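Local coordinates for protein integrase (Bovine immunodeficiency virus, PDB 3KKS) that probably catalyses the insertion of viral DNA into the host genome, this fragment being the catalytic core domain of a retroviral integrase, at residues Thr15-Val19 with Ala30-Glu36; His56-Asn61 with Lys81-Tyr87. All coordinates share one frame; numbering follows the deposited sequence.

In the fold
Both contacts belong to the mixed five-stranded sheet of the integrase core, whose strand order 3-2-1-4-5 is that of the RNase H-like fold. From the N terminus, strand 4-12 comes first and takes the middle of the sheet. Contact 1 then closes the hairpin of strands 15-22 and 28-33, at one edge. Helix 38-51 follows and leads the chain to the other half of the sheet. Contact 2 pairs strand 56-59 with 80-83, the opposite edge strand, and closes a loop that holds helices 63-66 and 68-76. The two contacts lie in series, neither nested nor crossed. Their centres are about 18 Å apart, with strand 4-12 between the two strand pairs.

Contact 1 (Thr15-Val19 with Ala30-Glu36); sequences TIIWV and AQVIPEE
Ile16 lays its CG2 branch against both Ile33 and Glu36 and sends CD1 on to the backbone of Glu35 and Glu36. Its CG2 lies 3.8 Å from CG1 of Ile33 and also touches CG of Glu36. The two isoleucine side chains cross at a slant. Ile16 CG1 lies anti to its carbonyl carbon (chi1 -51°), and this sends CD1 past Ile33 to the turn, 3.6 Å from CA of Glu35. On the same face, CB of Trp18 packs loosely near CG2 of Ile33.

The other face carries Ile17, Val19, Ala30 and Val32. Ile17 splits its contacts: CG2 is 3.9 Å from CB of Ala30, and CG1 is 4.1 Å from CG2 of Val32. CG2 of Val19 closes on the same Ala30 methyl.

The backbones form an antiparallel ladder. Trp18 and Gln31 are a hydrogen-bonded pair, with Trp18 N to Gln31 O at 2.8 Å and Gln31 N to Trp18 O at 2.9 Å. Ile33 N donates to Ile16 O. In the same pair a water bridges Ile16 N and Ile33 O, accepting from the first and donating to the second at 2.6 Å.

This is a beta hairpin at the edge of the sheet. Helix 38-51 covers the Trp18 and Ile33 face through Cys44. Leu120 of helix 116-129 and Leu106 of helix 89-109 pack on the other face. Strand 4-12 pairs with the far side of strand 15-22.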
ATOM      1  N   THR A  15     -15.746  -6.571   2.677  1.00 38.01           N
ATOM      2  CA  THR A  15     -14.354  -6.974   2.675  1.00 36.41           C
ATOM      3  C   THR A  15     -13.419  -5.889   3.195  1.00 33.74           C
ATOM      4  O   THR A  15     -13.561  -4.716   2.859  1.00 35.24           O
ATOM      5  CB  THR A  15     -13.910  -7.382   1.275  1.00 36.97           C
ATOM      6  OG1 THR A  15     -13.901  -6.228   0.442  1.00 40.28           O
ATOM      7  CG2 THR A  15     -14.867  -8.407   0.682  1.00 37.42           C
ATOM      8  N   ILE A  16     -12.478  -6.293   4.043  1.00 31.58           N
ATOM      9  CA  ILE A  16     -11.492  -5.374   4.602  1.00 30.70           C
ATOM     10  C   ILE A  16     -10.273  -5.444   3.687  1.00 29.87           C
ATOM     11  O   ILE A  16      -9.883  -6.528   3.255  1.00 30.23           O
ATOM     12  CB  ILE A  16     -11.015  -5.798   6.013  1.00 31.07           C
ATOM     13  CG1 ILE A  16     -12.208  -6.077   6.934  1.00 30.26           C
ATOM     14  CG2 ILE A  16     -10.139  -4.698   6.607  1.00 31.91           C
ATOM     15  CD1 ILE A  16     -11.795  -6.574   8.319  1.00 29.45           C
ATOM     16  N   ILE A  17      -9.655  -4.307   3.399  1.00 26.87           N
ATOM     17  CA  ILE A  17      -8.490  -4.320   2.522  1.00 25.83           C
ATOM     18  C   ILE A  17      -7.326  -3.494   3.058  1.00 24.43           C
ATOM     19  O   ILE A  17      -7.452  -2.284   3.254  1.00 23.53           O
ATOM     20  CB  ILE A  17      -8.859  -3.801   1.111  1.00 25.58           C
ATOM     21  CG1 ILE A  17      -9.845  -4.764   0.447  1.00 24.87           C
ATOM     22  CG2 ILE A  17      -7.601  -3.665   0.250  1.00 26.80           C
ATOM     23  CD1 ILE A  17     -10.471  -4.219  -0.828  1.00 24.60           C
ATOM     24  N   TRP A  18      -6.207  -4.166   3.312  1.00 21.93           N
ATOM     25  CA  TRP A  18      -4.995  -3.509   3.780  1.00 21.53           C
ATOM     26  C   TRP A  18      -4.390  -2.854   2.542  1.00 21.13           C
ATOM     27  O   TRP A  18      -4.277  -3.494   1.497  1.00 21.86           O
ATOM     28  CB  TRP A  18      -4.019  -4.539   4.330  1.00 20.76           C
ATOM     29  CG  TRP A  18      -2.753  -3.952   4.859  1.00 21.92           C
ATOM     30  CD1 TRP A  18      -2.576  -3.337   6.071  1.00 20.41           C
ATOM     31  CD2 TRP A  18      -1.471  -3.957   4.223  1.00 22.21           C
ATOM     32  NE1 TRP A  18      -1.263  -2.971   6.226  1.00 24.20           N
ATOM     33  CE2 TRP A  18      -0.558  -3.341   5.106  1.00 23.43           C
ATOM     34  CE3 TRP A  18      -1.002  -4.433   2.985  1.00 23.46           C
ATOM     35  CZ2 TRP A  18       0.799  -3.185   4.803  1.00 25.34           C
ATOM     36  CZ3 TRP A  18       0.359  -4.278   2.680  1.00 25.52           C
ATOM     37  CH2 TRP A  18       1.239  -3.662   3.590  1.00 23.35           C
ATOM     38  N   VAL A  19      -3.994  -1.590   2.657  1.00 22.46           N
ATOM     39  CA  VAL A  19      -3.433  -0.854   1.529  1.00 20.68           C
ATOM     40  C   VAL A  19      -2.135  -0.122   1.852  1.00 21.80           C
ATOM     41  O   VAL A  19      -2.052   0.627   2.821  1.00 23.40           O
ATOM     42  CB  VAL A  19      -4.450   0.197   1.012  1.00 22.79           C
ATOM     43  CG1 VAL A  19      -3.839   1.007  -0.136  1.00 21.72           C
ATOM     44  CG2 VAL A  19      -5.738  -0.489   0.564  1.00 19.29           C
ATOM     45  N   ALA A  30      -1.985  -3.729  -2.205  1.00 21.42           N
ATOM     46  CA  ALA A  30      -3.143  -3.952  -1.349  1.00 23.26           C
ATOM     47  C   ALA A  30      -3.384  -5.436  -1.207  1.00 23.79           C
ATOM     48  O   ALA A  30      -2.919  -6.224  -2.029  1.00 23.43           O
ATOM     49  CB  ALA A  30      -4.385  -3.265  -1.939  1.00 19.36           C
ATOM     50  N   GLN A  31      -4.128  -5.812  -0.176  1.00 24.64           N
ATOM     51  CA  GLN A  31      -4.395  -7.221   0.079  1.00 26.95           C
ATOM     52  C   GLN A  31      -5.675  -7.336   0.890  1.00 25.44           C
ATOM     53  O   GLN A  31      -5.875  -6.572   1.828  1.00 25.30           O
ATOM     54  CB  GLN A  31      -3.241  -7.808   0.897  1.00 29.41           C
ATOM     55  CG  GLN A  31      -2.787  -9.184   0.486  1.00 39.77           C
ATOM     56  CD  GLN A  31      -1.738  -9.149  -0.610  1.00 43.24           C
ATOM     57  OE1 GLN A  31      -1.990  -8.676  -1.718  1.00 46.28           O
ATOM     58  NE2 GLN A  31      -0.551  -9.653  -0.304  1.00 45.44           N
ATOM     59  N   VAL A  32      -6.547  -8.271   0.530  1.00 25.40           N
ATOM     60  CA  VAL A  32      -7.774  -8.474   1.298  1.00 26.55           C
ATOM     61  C   VAL A  32      -7.385  -9.228   2.572  1.00 27.18           C
ATOM     62  O   VAL A  32      -6.565 -10.140   2.516  1.00 28.35           O
ATOM     63  CB  VAL A  32      -8.793  -9.356   0.547  1.00 25.58           C
ATOM     64  CG1 VAL A  32      -9.980  -9.657   1.463  1.00 26.95           C
ATOM     65  CG2 VAL A  32      -9.259  -8.671  -0.715  1.00 23.59           C
ATOM     66  N   ILE A  33      -7.958  -8.860   3.712  1.00 27.92           N
ATOM     67  CA  ILE A  33      -7.643  -9.568   4.955  1.00 29.60           C
ATOM     68  C   ILE A  33      -8.918 -10.033   5.686  1.00 32.12           C
ATOM     69  O   ILE A  33      -9.960  -9.377   5.614  1.00 29.42           O
ATOM     70  CB  ILE A  33      -6.779  -8.700   5.896  1.00 28.88           C
ATOM     71  CG1 ILE A  33      -7.467  -7.369   6.168  1.00 25.27           C
ATOM     72  CG2 ILE A  33      -5.400  -8.462   5.266  1.00 28.79           C
ATOM     73  CD1 ILE A  33      -6.703  -6.497   7.107  1.00 28.08           C
ATOM     74  N   PRO A  34      -8.843 -11.179   6.389  1.00 33.60           N
ATOM     75  CA  PRO A  34      -9.948 -11.784   7.142  1.00 36.22           C
ATOM     76  C   PRO A  34     -10.551 -10.893   8.216  1.00 37.95           C
ATOM     77  O   PRO A  34     -11.767 -10.876   8.415  1.00 38.81           O
ATOM     78  CB  PRO A  34      -9.310 -13.035   7.743  1.00 37.46           C
ATOM     79  CG  PRO A  34      -8.254 -13.387   6.769  1.00 35.84           C
ATOM     80  CD  PRO A  34      -7.648 -12.035   6.474  1.00 35.48           C
ATOM     81  N   GLU A  35      -9.694 -10.157   8.912  1.00 39.43           N
ATOM     82  CA  GLU A  35     -10.131  -9.267   9.976  1.00 40.24           C
ATOM     83  C   GLU A  35      -9.004  -8.299  10.316  1.00 40.35           C
ATOM     84  O   GLU A  35      -7.832  -8.592  10.062  1.00 41.86           O
ATOM     85  CB  GLU A  35     -10.515 -10.091  11.207  1.00 40.65           C
ATOM     86  CG  GLU A  35      -9.489 -11.151  11.587  1.00 42.25           C
ATOM     87  CD  GLU A  35      -9.877 -11.935  12.834  1.00 44.14           C
ATOM     88  OE1 GLU A  35      -9.147 -12.886  13.189  1.00 45.25           O
ATOM     89  OE2 GLU A  35     -10.906 -11.604  13.463  1.00 45.81           O
ATOM     90  N   GLU A  36      -9.360  -7.146  10.875  1.00 39.82           N
ATOM     91  CA  GLU A  36      -8.374  -6.131  11.242  1.00 40.24           C
ATOM     92  C   GLU A  36      -7.630  -6.462  12.525  1.00 39.68           C
ATOM     93  O   GLU A  36      -7.990  -5.985  13.602  1.00 41.34           O
ATOM     94  CB  GLU A  36      -9.042  -4.768  11.402  1.00 41.37           C
ATOM     95  CG  GLU A  36      -9.224  -3.996  10.112  1.00 44.03           C
ATOM     96  CD  GLU A  36      -9.855  -2.642  10.344  1.00 45.26           C
ATOM     97  OE1 GLU A  36     -11.082  -2.592  10.591  1.00 46.09           O
ATOM     98  OE2 GLU A  36      -9.119  -1.632  10.288  1.00 45.04           O
TER
HETATM   99  O   HOH W   1     -12.318  -9.150   4.538  1.00 37.92           O

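Contact 2 (His56-Asn61 with Lys81-Tyr87)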
ATOM      1  N   HIS A  56      10.925   2.511   5.345  1.00 31.04           N
ATOM      2  CA  HIS A  56      10.204   3.260   6.352  1.00 31.38           C
ATOM      3  C   HIS A  56       8.718   2.985   6.199  1.00 31.81           C
ATOM      4  O   HIS A  56       8.177   3.044   5.092  1.00 31.50           O
ATOM      5  CB  HIS A  56      10.512   4.756   6.177  1.00 34.71           C
ATOM      6  CG  HIS A  56       9.962   5.627   7.262  1.00 36.77           C
ATOM      7  ND1 HIS A  56      10.464   6.883   7.527  1.00 37.06           N
ATOM      8  CD2 HIS A  56       8.943   5.437   8.137  1.00 36.23           C
ATOM      9  CE1 HIS A  56       9.779   7.428   8.518  1.00 38.53           C
ATOM     10  NE2 HIS A  56       8.851   6.571   8.904  1.00 37.40           N
ATOM     11  N   LEU A  57       8.064   2.685   7.317  1.00 30.55           N
ATOM     12  CA  LEU A  57       6.641   2.378   7.325  1.00 31.06           C
ATOM     13  C   LEU A  57       5.890   3.384   8.195  1.00 32.76           C
ATOM     14  O   LEU A  57       6.287   3.649   9.329  1.00 31.81           O
ATOM     15  CB  LEU A  57       6.442   0.958   7.856  1.00 30.45           C
ATOM     16  CG  LEU A  57       5.206   0.156   7.445  1.00 33.48           C
ATOM     17  CD1 LEU A  57       5.006   0.201   5.937  1.00 32.61           C
ATOM     18  CD2 LEU A  57       5.390  -1.286   7.899  1.00 34.13           C
ATOM     19  N   HIS A  58       4.809   3.944   7.661  1.00 32.92           N
ATOM     20  CA  HIS A  58       4.007   4.926   8.389  1.00 33.09           C
ATOM     21  C   HIS A  58       2.531   4.524   8.397  1.00 33.70           C
ATOM     22  O   HIS A  58       2.066   3.834   7.489  1.00 32.54           O
ATOM     23  CB  HIS A  58       4.155   6.300   7.731  1.00 34.99           C
ATOM     24  CG  HIS A  58       3.518   7.417   8.502  1.00 35.88           C
ATOM     25  ND1 HIS A  58       3.993   7.841   9.726  1.00 37.53           N
ATOM     26  CD2 HIS A  58       2.450   8.194   8.223  1.00 37.03           C
ATOM     27  CE1 HIS A  58       3.239   8.835  10.166  1.00 36.20           C
ATOM     28  NE2 HIS A  58       2.296   9.069   9.273  1.00 37.05           N
ATOM     29  N   SER A  59       1.800   4.952   9.422  1.00 33.02           N
ATOM     30  CA  SER A  59       0.373   4.652   9.540  1.00 33.44           C
ATOM     31  C   SER A  59      -0.259   5.473  10.664  1.00 35.82           C
ATOM     32  O   SER A  59       0.405   6.309  11.277  1.00 35.39           O
ATOM     33  CB  SER A  59       0.172   3.177   9.841  1.00 30.53           C
ATOM     34  OG  SER A  59       0.800   2.839  11.059  1.00 30.73           O
ATOM     35  N   ASP A  60      -1.541   5.238  10.931  1.00 38.34           N
ATOM     36  CA  ASP A  60      -2.211   5.950  12.010  1.00 40.94           C
ATOM     37  C   ASP A  60      -2.017   5.171  13.302  1.00 42.35           C
ATOM     38  O   ASP A  60      -1.398   4.111  13.308  1.00 41.69           O
ATOM     39  CB  ASP A  60      -3.710   6.142  11.729  1.00 41.50           C
ATOM     40  CG  ASP A  60      -4.448   4.834  11.506  1.00 44.61           C
ATOM     41  OD1 ASP A  60      -4.274   3.895  12.305  1.00 44.13           O
ATOM     42  OD2 ASP A  60      -5.222   4.751  10.527  1.00 47.22           O
ATOM     43  N   ASN A  61      -2.565   5.701  14.388  1.00 44.43           N
ATOM     44  CA  ASN A  61      -2.445   5.096  15.705  1.00 46.06           C
ATOM     45  C   ASN A  61      -3.345   3.887  15.920  1.00 46.86           C
ATOM     46  O   ASN A  61      -3.553   3.450  17.054  1.00 47.44           O
ATOM     47  CB  ASN A  61      -2.738   6.152  16.768  1.00 48.24           C
ATOM     48  CG  ASN A  61      -1.678   6.199  17.836  1.00 50.82           C
ATOM     49  OD1 ASN A  61      -0.484   6.110  17.541  1.00 52.05           O
ATOM     50  ND2 ASN A  61      -2.100   6.354  19.090  1.00 52.70           N
ATOM     51  N   LYS A  81       9.713   2.802  11.684  1.00 35.43           N
ATOM     52  CA  LYS A  81       8.269   2.899  11.807  1.00 36.53           C
ATOM     53  C   LYS A  81       7.860   4.157  12.551  1.00 37.69           C
ATOM     54  O   LYS A  81       8.455   4.510  13.567  1.00 37.30           O
ATOM     55  CB  LYS A  81       7.714   1.666  12.524  1.00 35.31           C
ATOM     56  CG  LYS A  81       6.227   1.741  12.832  1.00 33.95           C
ATOM     57  CD  LYS A  81       5.736   0.465  13.505  1.00 35.68           C
ATOM     58  CE  LYS A  81       4.383   0.673  14.166  1.00 35.47           C
ATOM     59  NZ  LYS A  81       3.372   1.208  13.232  1.00 38.17           N
ATOM     60  N   THR A  82       6.846   4.831  12.022  1.00 39.05           N
ATOM     61  CA  THR A  82       6.329   6.055  12.619  1.00 41.60           C
ATOM     62  C   THR A  82       4.810   5.994  12.631  1.00 43.02           C
ATOM     63  O   THR A  82       4.215   5.114  12.005  1.00 41.48           O
ATOM     64  CB  THR A  82       6.802   7.309  11.843  1.00 41.60           C
ATOM     65  OG1 THR A  82       6.439   7.198  10.461  1.00 39.98           O
ATOM     66  CG2 THR A  82       8.319   7.455  11.960  1.00 42.53           C
ATOM     67  N   THR A  83       4.189   6.931  13.340  1.00 44.68           N
ATOM     68  CA  THR A  83       2.737   6.960  13.461  1.00 48.20           C
ATOM     69  C   THR A  83       2.174   8.383  13.503  1.00 49.66           C
ATOM     70  O   THR A  83       2.911   9.353  13.671  1.00 49.23           O
ATOM     71  CB  THR A  83       2.301   6.189  14.734  1.00 48.32           C
ATOM     72  OG1 THR A  83       2.760   4.834  14.644  1.00 48.97           O
ATOM     73  CG2 THR A  83       0.788   6.186  14.886  1.00 49.33           C
ATOM     74  N   GLY A  84       0.861   8.497  13.332  1.00 51.41           N
ATOM     75  CA  GLY A  84       0.222   9.797  13.364  1.00 55.36           C
ATOM     76  C   GLY A  84       0.208  10.519  12.033  1.00 57.04           C
ATOM     77  O   GLY A  84       1.062  11.363  11.764  1.00 58.01           O
ATOM     78  N   ILE A  85      -0.764  10.184  11.194  1.00 59.13           N
ATOM     79  CA  ILE A  85      -0.900  10.816   9.889  1.00 60.33           C
ATOM     80  C   ILE A  85      -1.152  12.315  10.093  1.00 61.05           C
ATOM     81  O   ILE A  85      -1.878  12.712  11.007  1.00 60.81           O
ATOM     82  CB  ILE A  85      -2.067  10.179   9.099  1.00 60.57           C
ATOM     83  CG1 ILE A  85      -1.748   8.703   8.832  1.00 61.08           C
ATOM     84  CG2 ILE A  85      -2.300  10.926   7.792  1.00 60.81           C
ATOM     85  CD1 ILE A  85      -2.834   7.952   8.088  1.00 62.58           C
ATOM     86  N   PRO A  86      -0.559  13.167   9.240  1.00 61.89           N
ATOM     87  CA  PRO A  86       0.315  12.812   8.115  1.00 61.79           C
ATOM     88  C   PRO A  86       1.793  12.702   8.473  1.00 61.38           C
ATOM     89  O   PRO A  86       2.189  12.813   9.636  1.00 60.91           O
ATOM     90  CB  PRO A  86       0.086  13.952   7.110  1.00 62.34           C
ATOM     91  CG  PRO A  86      -1.081  14.758   7.679  1.00 62.72           C
ATOM     92  CD  PRO A  86      -0.934  14.586   9.157  1.00 61.79           C
ATOM     93  N   TYR A  87       2.599  12.475   7.445  1.00 61.08           N
ATOM     94  CA  TYR A  87       4.041  12.396   7.592  1.00 61.79           C
ATOM     95  C   TYR A  87       4.490  13.764   7.091  1.00 62.12           C
ATOM     96  O   TYR A  87       5.078  14.551   7.833  1.00 62.89           O
ATOM     97  CB  TYR A  87       4.622  11.292   6.705  1.00 61.00           C
ATOM     98  CG  TYR A  87       6.092  11.049   6.951  1.00 59.86           C
ATOM     99  CD1 TYR A  87       6.532  10.504   8.158  1.00 59.51           C
ATOM    100  CD2 TYR A  87       7.048  11.388   5.994  1.00 59.75           C
ATOM    101  CE1 TYR A  87       7.890  10.310   8.409  1.00 58.72           C
ATOM    102  CE2 TYR A  87       8.408  11.199   6.235  1.00 59.25           C
ATOM    103  CZ  TYR A  87       8.823  10.657   7.441  1.00 58.95           C
ATOM    104  OH  TYR A  87      10.169  10.466   7.680  1.00 58.78           O
TER
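The His58 ring has Tyr87 over one face and Thr82 at its edge. CB of Tyr87 makes a CH-pi contact, 4.2 Å from the ring centroid and 16° off the normal. The Tyr87 ring also turns an edge to this face, with the planes at 63°. Gly84 O and Ile85 CA lie elsewhere round the His58 rim. His58 NE2 is buried there without a polar partner in the model.

Thr82 OG1 links two imidazoles. It hydrogen-bonds His58 ND1 at 2.6 Å and His56 NE2 at 2.9 Å, near the plane of each ring. At chi1 55° this hydroxyl sits between the backbone N and the carbonyl carbon, where both histidines can meet it. The Tyr87 ring end comes obliquely to His56, with OH 3.2 Å from CE1. The three rings form an aromatic cluster.

The backbones are two neighbouring parallel strands of the RNase H-like sheet. The chain passes between them through helices 63-66 and 68-76. Thr82 N donates to Leu57 O at 3.0 Å, nearly straight onto the carbonyl. Gly84 N gives Ser59 O a weaker, bent bond. The peptide before Pro86 is cis, and Tyr87 just after it points its side chain toward the histidines.

CG1 of Ile85 lies against the Ser59 backbone, 4.0 Å from its C. On the Leu57 side of the sheet, Lys81 packs on helix 68-76 and its NZ bonds Phe65 O. Asp60 has OD1 held by Gly62 N, while OD2 lies close to Asp8 OD1 of strand 4-12.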